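Local structure of uncharacterized novel protein (Burkholderia pseudomallei K96243, 3FJV) at residues L9-H23 with R52-F65. The protein is of unknown function but belongs to the DUF3501 family and assembles from two copies of the chain. Sequence-based numbering, arbitrary orientation.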
loop_
_atom_site.group_PDB
_atom_site.type_symbol
_atom_site.label_atom_id
_atom_site.label_comp_id
_atom_site.label_asym_id
_atom_site.label_seq_id
_atom_site.Cartn_x
_atom_site.Cartn_y
_atom_site.Cartn_z
ATOM N N LEU A 9 -16.592 21.270 3.561
ATOM C CA LEU A 9 -15.954 20.597 4.674
ATOM C C LEU A 9 -16.070 21.372 5.972
ATOM O O LEU A 9 -16.093 22.588 5.995
ATOM C CB LEU A 9 -14.470 20.435 4.365
ATOM C CG LEU A 9 -14.087 19.722 3.081
ATOM C CD1 LEU A 9 -12.551 19.671 2.938
ATOM C CD2 LEU A 9 -14.699 18.309 3.070
ATOM N N LEU A 10 -16.165 20.647 7.064
ATOM C CA LEU A 10 -16.056 21.221 8.377
ATOM C C LEU A 10 -14.607 21.590 8.675
ATOM O O LEU A 10 -13.651 21.037 8.113
ATOM C CB LEU A 10 -16.578 20.219 9.418
ATOM C CG LEU A 10 -18.037 19.801 9.270
ATOM C CD1 LEU A 10 -18.414 18.858 10.364
ATOM C CD2 LEU A 10 -18.985 21.012 9.248
ATOM N N THR A 11 -14.436 22.554 9.561
ATOM C CA THR A 11 -13.123 22.854 10.079
ATOM C C THR A 11 -12.706 21.704 10.980
ATOM O O THR A 11 -13.538 20.886 11.396
ATOM C CB THR A 11 -13.176 24.103 10.931
ATOM O OG1 THR A 11 -14.151 23.896 11.961
ATOM C CG2 THR A 11 -13.539 25.348 10.095
ATOM N N LEU A 12 -11.430 21.681 11.358
ATOM C CA LEU A 12 -10.917 20.647 12.272
ATOM C C LEU A 12 -11.714 20.684 13.581
ATOM O O LEU A 12 -12.060 19.668 14.145
ATOM C CB LEU A 12 -9.415 20.872 12.574
ATOM C CG LEU A 12 -8.405 20.653 11.432
ATOM C CD1 LEU A 12 -6.940 20.886 11.887
ATOM C CD2 LEU A 12 -8.540 19.243 10.810
ATOM N N GLU A 13 -11.958 21.890 14.078
ATOM C CA GLU A 13 -12.674 22.068 15.315
ATOM C C GLU A 13 -14.104 21.541 15.260
ATOM O O GLU A 13 -14.569 20.886 16.205
ATOM C CB GLU A 13 -12.685 23.577 15.670
ATOM C CG GLU A 13 -13.611 23.937 16.801
ATOM C CD GLU A 13 -13.618 25.415 17.136
ATOM O OE1 GLU A 13 -12.874 26.206 16.511
ATOM O OE2 GLU A 13 -14.396 25.762 18.040
ATOM N N ALA A 14 -14.815 21.888 14.188
ATOM C CA ALA A 14 -16.198 21.486 14.034
ATOM C C ALA A 14 -16.263 19.964 13.808
ATOM O O ALA A 14 -17.129 19.299 14.384
ATOM C CB ALA A 14 -16.877 22.254 12.891
ATOM N N TYR A 15 -15.351 19.395 13.009
ATOM C CA TYR A 15 -15.377 17.917 12.834
ATOM C C TYR A 15 -15.098 17.153 14.121
ATOM O O TYR A 15 -15.764 16.154 14.421
ATOM C CB TYR A 15 -14.447 17.430 11.695
ATOM C CG TYR A 15 -14.558 15.951 11.471
ATOM C CD1 TYR A 15 -15.703 15.411 10.877
ATOM C CD2 TYR A 15 -13.554 15.078 11.848
ATOM C CE1 TYR A 15 -15.837 14.070 10.683
ATOM C CE2 TYR A 15 -13.687 13.706 11.655
ATOM C CZ TYR A 15 -14.837 13.216 11.068
ATOM O OH TYR A 15 -14.979 11.862 10.852
ATOM N N ALA A 16 -14.116 17.613 14.905
ATOM C CA ALA A 16 -13.750 16.902 16.109
ATOM C C ALA A 16 -14.932 16.831 17.041
ATOM O O ALA A 16 -15.104 15.831 17.696
ATOM C CB ALA A 16 -12.485 17.560 16.854
ATOM N N LYS A 17 -15.746 17.889 17.073
ATOM C CA LYS A 17 -16.970 17.908 17.885
ATOM C C LYS A 17 -17.993 16.860 17.438
ATOM O O LYS A 17 -18.717 16.337 18.279
ATOM C CB LYS A 17 -17.604 19.311 17.921
ATOM C CG LYS A 17 -16.831 20.291 18.830
ATOM C CD LYS A 17 -17.296 21.747 18.689
ATOM C CE LYS A 17 -16.887 22.622 19.885
ATOM N NZ LYS A 17 -15.460 23.040 19.951
ATOM N N VAL A 18 -18.030 16.493 16.153
ATOM C CA VAL A 18 -19.018 15.490 15.716
ATOM C C VAL A 18 -18.398 14.123 15.315
ATOM O O VAL A 18 -19.085 13.261 14.792
ATOM C CB VAL A 18 -19.930 16.036 14.559
ATOM C CG1 VAL A 18 -20.819 17.214 15.047
ATOM C CG2 VAL A 18 -19.132 16.413 13.281
ATOM N N ARG A 19 -17.098 13.940 15.525
ATOM C CA ARG A 19 -16.393 12.799 14.927
ATOM C C ARG A 19 -16.946 11.442 15.334
ATOM O O ARG A 19 -17.181 10.587 14.498
ATOM C CB ARG A 19 -14.915 12.889 15.210
ATOM C CG ARG A 19 -14.074 11.715 14.666
ATOM C CD ARG A 19 -12.606 11.973 14.948
ATOM N NE ARG A 19 -11.798 11.029 14.218
ATOM C CZ ARG A 19 -10.777 10.348 14.693
ATOM N NH1 ARG A 19 -10.323 10.511 15.957
ATOM N NH2 ARG A 19 -10.156 9.532 13.857
ATOM N N ARG A 20 -17.194 11.233 16.613
ATOM C CA ARG A 20 -17.694 9.964 17.052
ATOM C C ARG A 20 -19.072 9.681 16.459
ATOM O O ARG A 20 -19.377 8.577 16.070
ATOM C CB ARG A 20 -17.767 9.916 18.600
ATOM C CG ARG A 20 -16.649 9.111 19.277
ATOM C CD ARG A 20 -17.048 8.728 20.733
ATOM N NE ARG A 20 -18.432 8.201 20.918
ATOM C CZ ARG A 20 -18.879 6.950 20.650
ATOM N NH1 ARG A 20 -18.076 6.016 20.134
ATOM N NH2 ARG A 20 -20.167 6.626 20.882
ATOM N N GLN A 21 -19.911 10.691 16.412
ATOM C CA GLN A 21 -21.224 10.562 15.789
ATOM C C GLN A 21 -21.135 10.256 14.288
ATOM O O GLN A 21 -21.920 9.461 13.727
ATOM C CB GLN A 21 -21.968 11.870 16.076
ATOM C CG GLN A 21 -23.400 11.963 15.625
ATOM C CD GLN A 21 -24.054 13.289 16.056
ATOM O OE1 GLN A 21 -23.556 14.377 15.741
ATOM N NE2 GLN A 21 -25.181 13.194 16.762
ATOM N N GLU A 22 -20.169 10.881 13.628
ATOM C CA GLU A 22 -19.926 10.636 12.224
ATOM C C GLU A 22 -19.431 9.216 11.938
ATOM O O GLU A 22 -19.869 8.625 10.925
ATOM C CB GLU A 22 -18.932 11.656 11.665
ATOM C CG GLU A 22 -19.487 13.084 11.590
ATOM C CD GLU A 22 -20.637 13.195 10.607
ATOM O OE1 GLU A 22 -21.802 12.997 11.032
ATOM O OE2 GLU A 22 -20.377 13.505 9.434
ATOM N N HIS A 23 -18.526 8.681 12.767
ATOM C CA HIS A 23 -18.049 7.283 12.565
ATOM C C HIS A 23 -19.297 6.386 12.492
ATOM O O HIS A 23 -19.419 5.585 11.583
ATOM C CB HIS A 23 -17.143 6.690 13.712
ATOM C CG HIS A 23 -15.790 7.348 13.933
ATOM N ND1 HIS A 23 -14.882 7.612 12.931
ATOM C CD2 HIS A 23 -15.153 7.672 15.096
ATOM C CE1 HIS A 23 -13.773 8.126 13.447
ATOM N NE2 HIS A 23 -13.899 8.149 14.768
ATOM N N ARG A 52 -16.658 12.536 1.831
ATOM C CA ARG A 52 -16.581 13.621 2.817
ATOM C C ARG A 52 -16.001 13.152 4.155
ATOM O O ARG A 52 -15.124 13.823 4.729
ATOM C CB ARG A 52 -17.960 14.248 2.978
ATOM C CG ARG A 52 -18.064 15.511 3.737
ATOM C CD ARG A 52 -19.330 16.275 3.351
ATOM N NE ARG A 52 -19.467 17.454 4.187
ATOM C CZ ARG A 52 -20.014 17.480 5.396
ATOM N NH1 ARG A 52 -20.594 16.395 5.904
ATOM N NH2 ARG A 52 -20.004 18.595 6.108
ATOM N N TYR A 53 -16.437 11.993 4.606
ATOM C CA TYR A 53 -15.908 11.363 5.800
ATOM C C TYR A 53 -14.415 11.052 5.676
ATOM O O TYR A 53 -13.633 11.371 6.564
ATOM C CB TYR A 53 -16.656 10.071 6.076
ATOM C CG TYR A 53 -16.120 9.261 7.227
ATOM C CD1 TYR A 53 -16.308 9.688 8.531
ATOM C CD2 TYR A 53 -15.444 8.074 7.029
ATOM C CE1 TYR A 53 -15.818 8.979 9.619
ATOM C CE2 TYR A 53 -14.986 7.302 8.131
ATOM C CZ TYR A 53 -15.175 7.768 9.411
ATOM O OH TYR A 53 -14.760 7.058 10.515
ATOM N N GLN A 54 -14.006 10.436 4.568
ATOM C CA GLN A 54 -12.618 10.129 4.445
ATOM C C GLN A 54 -11.776 11.401 4.492
ATOM O O GLN A 54 -10.682 11.386 5.057
ATOM C CB GLN A 54 -12.339 9.339 3.159
ATOM C CG GLN A 54 -12.707 7.871 3.294
ATOM C CD GLN A 54 -12.711 7.147 1.981
ATOM O OE1 GLN A 54 -13.793 6.900 1.367
ATOM N NE2 GLN A 54 -11.537 6.819 1.515
ATOM N N ILE A 55 -12.232 12.446 3.815
ATOM C CA ILE A 55 -11.491 13.724 3.804
ATOM C C ILE A 55 -11.438 14.294 5.208
ATOM O O ILE A 55 -10.380 14.667 5.709
ATOM C CB ILE A 55 -12.055 14.762 2.801
ATOM C CG1 ILE A 55 -11.930 14.271 1.357
ATOM C CG2 ILE A 55 -11.320 16.106 2.967
ATOM C CD1 ILE A 55 -12.878 14.990 0.419
ATOM N N HIS A 56 -12.573 14.313 5.887
ATOM C CA HIS A 56 -12.588 14.782 7.260
ATOM C C HIS A 56 -11.584 13.994 8.144
ATOM O O HIS A 56 -10.832 14.573 8.960
ATOM C CB HIS A 56 -14.006 14.677 7.828
ATOM C CG HIS A 56 -14.943 15.777 7.399
ATOM N ND1 HIS A 56 -16.303 15.585 7.331
ATOM C CD2 HIS A 56 -14.734 17.082 7.125
ATOM C CE1 HIS A 56 -16.895 16.733 7.035
ATOM N NE2 HIS A 56 -15.971 17.657 6.913
ATOM N N GLU A 57 -11.572 12.685 7.972
ATOM C CA GLU A 57 -10.702 11.801 8.721
ATOM C C GLU A 57 -9.209 12.073 8.439
ATOM O O GLU A 57 -8.402 12.234 9.364
ATOM C CB GLU A 57 -11.077 10.329 8.444
ATOM C CG GLU A 57 -12.274 9.784 9.274
ATOM C CD GLU A 57 -12.001 9.816 10.751
ATOM O OE1 GLU A 57 -11.049 9.134 11.183
ATOM O OE2 GLU A 57 -12.684 10.556 11.478
HETATM N N MSE A 58 -8.875 12.244 7.176
HETATM C CA MSE A 58 -7.514 12.577 6.830
HETATM C C MSE A 58 -7.060 13.904 7.440
HETATM O O MSE A 58 -5.990 13.978 8.050
HETATM C CB MSE A 58 -7.328 12.658 5.311
HETATM C CG MSE A 58 -5.838 12.960 4.848
HETATM SE SE MSE A 58 -4.608 11.521 4.976
HETATM C CE MSE A 58 -4.747 10.789 3.157
ATOM N N LEU A 59 -7.870 14.938 7.239
ATOM C CA LEU A 59 -7.597 16.246 7.806
ATOM C C LEU A 59 -7.453 16.184 9.326
ATOM O O LEU A 59 -6.515 16.777 9.881
ATOM C CB LEU A 59 -8.657 17.265 7.393
ATOM C CG LEU A 59 -8.855 17.493 5.885
ATOM C CD1 LEU A 59 -10.060 18.415 5.597
ATOM C CD2 LEU A 59 -7.572 17.997 5.204
ATOM N N HIS A 60 -8.326 15.430 9.986
ATOM C CA HIS A 60 -8.309 15.317 11.449
ATOM C C HIS A 60 -7.001 14.673 11.991
ATOM O O HIS A 60 -6.302 15.229 12.883
ATOM C CB HIS A 60 -9.508 14.522 11.946
ATOM C CG HIS A 60 -9.505 14.298 13.448
ATOM N ND1 HIS A 60 -9.994 15.225 14.334
ATOM C CD2 HIS A 60 -9.041 13.273 14.204
ATOM C CE1 HIS A 60 -9.837 14.781 15.574
ATOM N NE2 HIS A 60 -9.268 13.595 15.522
ATOM N N ILE A 61 -6.645 13.541 11.391
ATOM C CA ILE A 61 -5.513 12.759 11.836
ATOM C C ILE A 61 -4.193 13.486 11.537
ATOM O O ILE A 61 -3.301 13.469 12.373
ATOM C CB ILE A 61 -5.514 11.338 11.188
ATOM C CG1 ILE A 61 -6.641 10.496 11.817
ATOM C CG2 ILE A 61 -4.190 10.654 11.438
ATOM C CD1 ILE A 61 -7.038 9.171 11.000
ATOM N N GLU A 62 -4.094 14.086 10.351
ATOM C CA GLU A 62 -2.918 14.814 9.893
ATOM C C GLU A 62 -2.923 16.261 10.403
ATOM O O GLU A 62 -1.934 16.919 10.259
ATOM C CB GLU A 62 -2.796 14.779 8.356
ATOM C CG GLU A 62 -2.683 13.375 7.773
ATOM C CD GLU A 62 -1.457 12.652 8.261
ATOM O OE1 GLU A 62 -0.353 13.193 8.078
ATOM O OE2 GLU A 62 -1.580 11.555 8.844
ATOM N N LYS A 63 -3.995 16.689 11.080
ATOM C CA LYS A 63 -4.192 18.074 11.544
ATOM C C LYS A 63 -3.912 19.111 10.470
ATOM O O LYS A 63 -3.065 20.001 10.662
ATOM C CB LYS A 63 -3.319 18.370 12.770
ATOM C CG LYS A 63 -3.560 17.429 13.972
ATOM C CD LYS A 63 -2.647 17.819 15.142
ATOM C CE LYS A 63 -2.670 16.844 16.293
ATOM N NZ LYS A 63 -4.035 16.669 16.732
ATOM N N ILE A 64 -4.630 19.004 9.363
ATOM C CA ILE A 64 -4.451 19.863 8.190
ATOM C C ILE A 64 -5.545 20.946 8.119
ATOM O O ILE A 64 -6.732 20.629 8.066
ATOM C CB ILE A 64 -4.451 19.024 6.846
ATOM C CG1 ILE A 64 -3.307 18.015 6.872
ATOM C CG2 ILE A 64 -4.441 19.980 5.607
ATOM C CD1 ILE A 64 -3.419 16.970 5.730
ATOM N N PHE A 65 -5.121 22.218 8.158
ATOM C CA PHE A 65 -6.043 23.359 8.134
ATOM C C PHE A 65 -5.663 24.551 7.258
ATOM O O PHE A 65 -6.302 25.586 7.319
ATOM C CB PHE A 65 -6.267 23.869 9.578
ATOM C CG PHE A 65 -5.028 24.280 10.288
ATOM C CD1 PHE A 65 -4.314 23.367 11.030
ATOM C CD2 PHE A 65 -4.588 25.595 10.253
ATOM C CE1 PHE A 65 -3.155 23.751 11.727
ATOM C CE2 PHE A 65 -3.442 25.984 10.954
ATOM C CZ PHE A 65 -2.716 25.070 11.670
HETATM O O HOH W 1 -11.083 17.314 13.127
HETATM O O HOH W 2 -18.052 13.481 7.664
HETATM O O HOH W 3 -20.815 16.271 8.857
HETATM O O HOH W 4 -16.867 4.816 10.411
#
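Leu9 and Leu12 form the apolar centre against helix 48-62. Leu9 CD1 lies 3.8 Å from Ile55 CG2 and also touches Leu59 CD1, crossing both side chains at about a right angle. Leu12 CD2 packs on Leu59 CB, and its CD1 rests 3.7 Å from Phe65 CD1, beyond the Schellman motif in which Lys63 has positive phi. Next comes Tyr15, a knob among Tyr53, His56, Glu57 and His60. Its CG stands anti to the backbone N (chi1 -176°), which brings one ring face against His56 CB, 3.5 Å from the centroid, in a CH-pi contact. The two rings are slid apart. At the His56 ring edge, NE2 accepts Leu10 N (3.0 Å), tilted slightly from the ring plane.

The polar edge centres on Glu57. Arg19 grips it side-on: NE binds OE2 and NH2 binds OE1 at 2.8 Å, both nearly straight and in the guanidinium plane. OE2 takes Arg19 on its syn lone pair and Tyr15 OH, at 2.7 Å, on its anti lone pair. These bonds hold the carboxylate's rotation. One face of the Arg19 guanidinium lies against His60 CD2, and Arg19 CD sits over the His60 ring. Farther out, His23 ND1 and Tyr53 OH are hydrogen-bonded at a doubtfully short 2.5 Å. Waters join Glu22, salt-bridged to Arg25, to His56 and Arg52, whose NE bonds Ser8 O. The arrangement is a steeply crossed helix pair, the axes of 12-23 and 52-62 approaching to 10.0 Å at -108°, with knob-into-hole packing at Tyr15.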